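Local coordinates for N-carbamoylsarcosine amidase related protein (Thermoplasma acidophilum, PDB 3EEF) that binds a zinc ion and is probably a hydrolase of the isochorismatase-like cysteine hydrolase family, related to N-carbamoylsarcosine amidase, at residues V6-V11 against V46-S51; K26-A31 against E74-I79. All coordinates share one frame; numbering follows the deposited sequence.

Overall arrangement
Contact 1 (6-11 with 46-51) joins two neighbouring parallel strands near the centre of the chain and ends at the zinc site. Contact 2 (26-31 with 74-79) lies on one side of that sheet, where helix 22-40 meets the loop that leads to strand 86-90. It is away from the zinc. The two centres are about 11 Å apart, yet the contacts touch. Met10 O lies 3.1 Å from Ile76 N, a probable hydrogen bond, and Tyr47 OH lies 2.9 Å from Ile79 O, a weak one. The 74-79 loop is thus tied to both segments of contact 1. Met10 also packs on Thr27 and Ala31 of the helix.

Contact 1: V6-V11 against V46-S51; sequences VVVDMV and VYVNDS. With ZN (zinc ion), chain C.
Val7 and Val48 exchange backbone bonds with the neighbouring strand in a regular parallel ladder. Val7 N donates to Val46 O at 2.8 Å. Val48 N bonds to Val7 O, and Asp9 N to Val48 O. Val6, Val8 and Val48 share one face of the sheet, where Val48 CG2 packs on Val6 CG1. On the other face Val7 and Tyr47 lie alongside each other, pointing the same way. Val7 CB touches Tyr47 CD1 at 3.9 Å, and Val7 CG2 sits over a face of the ring.

Asp9 follows the end of its strand. Its CB carries CG beside the backbone N (chi1 -78°), which turns the carboxylate to the neighbouring strand. CG lies 4.1 Å from Asp50 CG. OD1 accepts an almost straight bond from Asp50 N (2.7 Å, 177° at the hydrogen), met nearly along its C-O bond. OD2 has a long, weak ion pair with Lys90. The Asp9 and Asp50 carboxylate planes stand 64° apart, and Asp50 OD1 makes a salt bridge with Lys90. Asp9, Lys90 and Cys123 lie together, consistent with the Asp-Lys-Cys triad of cysteine hydrolases in this family. Asp50 OD2 binds zinc at 2.0 Å; His52, Glu58 and His65 complete the site. An alanine at Asp9 would leave Asp50 N without this acceptor and is likely to let the backbone of the zinc ligand shift.

A water joins Val7 O, Met10 N and Asn49 OD1, linking both strands to the inverse gamma turn centred on Met10. The pair lies within the parallel sheet of the isochorismatase-like fold. Strand 112-116 flanks 3-8 and strand 86-90 flanks 45-50; helix 22-40 covers Tyr47, and helix 123-133 covers Val8.

Contact 2: K26-A31 against E74-I79; sequences KTVGPA and EVIDEI
Val28 and Glu78 approach with their CA atoms 7.3 Å apart, and one side of the helix, through Val28 and Ala31, faces Ile76, Glu78 and Ile79 around the short 3-10 segment 77-78. The CA atoms of Ala31 and Ile79 are 7.7 Å apart. Within the loop, Ile79 N bonds back to Ile76 O. Within the helix, Ala31 N bonds to Thr27 O, while the N atoms of Gly29 and Pro30 lack a bond to the preceding turn and the helix kinks there.

Val28 is the central side chain, and its two methyls have different partners. CG2 meets Ile76 CD1 tip to tip at 3.6 Å. Ile76 reaches that far because its chain is extended beyond CB (chi2 -180°), with CD1 at the end. Val28 CG1 touches Glu78 CB at 3.6 Å. Those two side chains cross at about a right angle.

The contact belongs to the helical layer of the alpha/beta isochorismatase-like fold. Helix 22-40 links strands 3-8 and 45-50, and the 74-79 loop packs against it on the way to strand 86-90. Ile15 of helix 12-15 touches both Val28 and Ile76, adding a third part of the chain to this apolar group.

Glu78 uses only the aliphatic part of its chain against Val28. The chain bends at chi2 (84°), and its carboxylate OE1 is hydrogen-bonded to His16. One turn further along the helix, Ala31 CB is a loose 4.5 Å from Ile79 CD1. Ile79 also touches Met10 in the turn after strand 3-8, and Arg32 and Ile35 of the helix.

Contact 1: V6-V11 against V46-S51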
# COMPACT_ATOMS: atom_id res chain seq x y z
N VAL A 6 -6.14 -1.10 19.32
CA VAL A 6 -6.94 -1.00 18.10
C VAL A 6 -8.26 -1.69 18.39
O VAL A 6 -8.27 -2.88 18.71
CB VAL A 6 -6.22 -1.64 16.88
CG1 VAL A 6 -7.08 -1.53 15.63
CG2 VAL A 6 -4.90 -0.96 16.63
N VAL A 7 -9.35 -0.92 18.32
CA VAL A 7 -10.68 -1.40 18.69
C VAL A 7 -11.49 -1.63 17.43
O VAL A 7 -11.96 -0.66 16.79
CB VAL A 7 -11.45 -0.39 19.57
CG1 VAL A 7 -12.72 -1.03 20.03
CG2 VAL A 7 -10.63 0.08 20.81
N VAL A 8 -11.66 -2.91 17.06
CA VAL A 8 -12.22 -3.25 15.74
C VAL A 8 -13.77 -3.42 15.70
O VAL A 8 -14.29 -4.31 16.35
CB VAL A 8 -11.56 -4.54 15.17
CG1 VAL A 8 -12.04 -4.80 13.72
CG2 VAL A 8 -9.98 -4.44 15.26
N ASP A 9 -14.47 -2.56 14.96
CA ASP A 9 -15.90 -2.74 14.64
C ASP A 9 -16.85 -2.89 15.83
O ASP A 9 -17.87 -3.61 15.74
CB ASP A 9 -16.11 -3.92 13.66
CG ASP A 9 -15.77 -3.55 12.21
OD1 ASP A 9 -16.03 -2.39 11.78
OD2 ASP A 9 -15.24 -4.43 11.50
N MSE A 10 -16.58 -2.19 16.91
CA MSE A 10 -17.51 -2.21 18.04
C MSE A 10 -18.63 -1.22 17.72
O MSE A 10 -18.72 -0.17 18.35
CB MSE A 10 -16.80 -1.86 19.35
CG MSE A 10 -15.76 -2.88 19.81
SE MSE A 10 -16.52 -4.58 20.35
CE MSE A 10 -17.12 -4.15 22.17
N VAL A 11 -19.45 -1.56 16.73
CA VAL A 11 -20.44 -0.63 16.20
C VAL A 11 -21.85 -1.19 16.40
O VAL A 11 -22.02 -2.38 16.61
CB VAL A 11 -20.16 -0.27 14.71
CG1 VAL A 11 -18.75 0.31 14.58
CG2 VAL A 11 -20.31 -1.50 13.79
N VAL A 46 -7.28 3.59 19.09
CA VAL A 46 -7.75 3.81 17.74
C VAL A 46 -8.95 2.92 17.41
O VAL A 46 -8.84 1.71 17.42
CB VAL A 46 -6.63 3.48 16.73
CG1 VAL A 46 -7.12 3.75 15.30
CG2 VAL A 46 -5.34 4.28 17.07
N TYR A 47 -10.07 3.54 17.10
CA TYR A 47 -11.24 2.82 16.67
C TYR A 47 -11.18 2.73 15.16
O TYR A 47 -10.98 3.72 14.48
CB TYR A 47 -12.52 3.55 17.08
CG TYR A 47 -12.78 3.65 18.58
CD1 TYR A 47 -13.70 2.82 19.21
CD2 TYR A 47 -12.12 4.60 19.36
CE1 TYR A 47 -13.95 2.93 20.58
CE2 TYR A 47 -12.36 4.70 20.73
CZ TYR A 47 -13.27 3.87 21.33
OH TYR A 47 -13.50 4.00 22.69
N VAL A 48 -11.37 1.51 14.64
CA VAL A 48 -11.44 1.27 13.22
C VAL A 48 -12.82 0.63 12.92
O VAL A 48 -13.06 -0.49 13.31
CB VAL A 48 -10.25 0.40 12.72
CG1 VAL A 48 -8.96 1.16 12.79
CG2 VAL A 48 -10.07 -0.83 13.55
N ASN A 49 -13.70 1.36 12.22
CA ASN A 49 -15.10 0.99 12.00
C ASN A 49 -15.49 0.93 10.55
O ASN A 49 -15.25 1.87 9.78
CB ASN A 49 -15.99 2.04 12.65
CG ASN A 49 -15.59 2.32 14.05
OD1 ASN A 49 -15.46 1.39 14.85
ND2 ASN A 49 -15.35 3.58 14.37
N ASP A 50 -16.09 -0.19 10.16
CA ASP A 50 -16.74 -0.25 8.86
C ASP A 50 -17.57 0.99 8.60
O ASP A 50 -18.30 1.45 9.48
CB ASP A 50 -17.59 -1.51 8.74
CG ASP A 50 -16.78 -2.74 8.28
OD1 ASP A 50 -15.58 -2.59 7.96
OD2 ASP A 50 -17.38 -3.83 8.17
N SER A 51 -17.41 1.58 7.42
CA SER A 51 -18.18 2.76 7.02
C SER A 51 -18.39 2.63 5.51
O SER A 51 -17.83 3.39 4.73
CB SER A 51 -17.42 4.04 7.41
OG SER A 51 -18.05 5.24 6.98
ZN ZN C . -17.78 -4.90 6.50
O HOH W 1 -14.51 0.04 16.92

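Contact 2: K26-A31 against E74-I79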
# COMPACT_ATOMS: atom_id res chain seq x y z
N LYS A 26 -21.25 -9.82 24.84
CA LYS A 26 -20.33 -10.23 25.90
C LYS A 26 -18.99 -9.42 25.87
O LYS A 26 -18.38 -9.24 26.94
CB LYS A 26 -20.11 -11.76 25.86
N THR A 27 -18.58 -8.90 24.70
CA THR A 27 -17.27 -8.18 24.57
C THR A 27 -17.26 -6.81 25.21
O THR A 27 -16.19 -6.29 25.54
CB THR A 27 -16.79 -8.03 23.08
OG1 THR A 27 -17.69 -7.17 22.34
CG2 THR A 27 -16.69 -9.39 22.43
N VAL A 28 -18.44 -6.22 25.39
CA VAL A 28 -18.51 -4.80 25.77
C VAL A 28 -17.85 -4.47 27.12
O VAL A 28 -17.05 -3.54 27.18
CB VAL A 28 -19.94 -4.30 25.78
CG1 VAL A 28 -19.96 -2.84 26.21
CG2 VAL A 28 -20.53 -4.46 24.40
N GLY A 29 -18.18 -5.20 28.17
CA GLY A 29 -17.55 -4.97 29.48
C GLY A 29 -16.03 -4.97 29.43
O GLY A 29 -15.39 -3.95 29.71
N PRO A 30 -15.44 -6.10 29.05
CA PRO A 30 -13.99 -6.22 28.83
C PRO A 30 -13.37 -5.15 27.93
O PRO A 30 -12.26 -4.68 28.21
CB PRO A 30 -13.84 -7.61 28.21
CG PRO A 30 -14.97 -8.40 28.87
CD PRO A 30 -16.12 -7.41 28.93
N ALA A 31 -14.07 -4.77 26.87
CA ALA A 31 -13.56 -3.75 25.95
C ALA A 31 -13.43 -2.39 26.64
O ALA A 31 -12.40 -1.72 26.53
CB ALA A 31 -14.47 -3.65 24.71
N GLU A 74 -21.95 3.48 13.65
CA GLU A 74 -21.49 4.29 14.75
C GLU A 74 -21.03 3.39 15.91
O GLU A 74 -21.60 2.32 16.16
CB GLU A 74 -22.57 5.29 15.20
N VAL A 75 -20.00 3.86 16.61
CA VAL A 75 -19.45 3.16 17.78
C VAL A 75 -20.51 3.11 18.87
O VAL A 75 -21.20 4.10 19.10
CB VAL A 75 -18.17 3.89 18.34
CG1 VAL A 75 -17.79 3.38 19.74
CG2 VAL A 75 -16.98 3.78 17.36
N ILE A 76 -20.63 1.98 19.55
CA ILE A 76 -21.64 1.84 20.59
C ILE A 76 -21.36 2.83 21.72
O ILE A 76 -20.20 3.13 22.02
CB ILE A 76 -21.74 0.38 21.12
CG1 ILE A 76 -20.48 -0.03 21.91
CG2 ILE A 76 -22.04 -0.57 19.98
CD1 ILE A 76 -20.55 -1.47 22.45
N ASP A 77 -22.43 3.36 22.32
CA ASP A 77 -22.34 4.42 23.36
C ASP A 77 -21.60 3.96 24.58
O ASP A 77 -20.90 4.74 25.20
CB ASP A 77 -23.74 4.92 23.76
CG ASP A 77 -24.41 5.71 22.66
OD1 ASP A 77 -23.68 6.41 21.91
OD2 ASP A 77 -25.64 5.64 22.54
N GLU A 78 -21.74 2.68 24.91
CA GLU A 78 -21.04 2.09 26.06
C GLU A 78 -19.55 2.44 26.10
O GLU A 78 -19.00 2.68 27.17
CB GLU A 78 -21.21 0.57 26.06
CG GLU A 78 -22.64 0.08 26.40
CD GLU A 78 -23.57 0.06 25.22
OE1 GLU A 78 -23.41 0.87 24.29
OE2 GLU A 78 -24.48 -0.79 25.21
N ILE A 79 -18.90 2.47 24.92
CA ILE A 79 -17.46 2.79 24.80
C ILE A 79 -17.25 3.95 23.84
O ILE A 79 -16.35 3.96 23.03
CB ILE A 79 -16.63 1.54 24.38
CG1 ILE A 79 -17.17 0.92 23.07
CG2 ILE A 79 -16.65 0.50 25.49
CD1 ILE A 79 -16.30 -0.18 22.54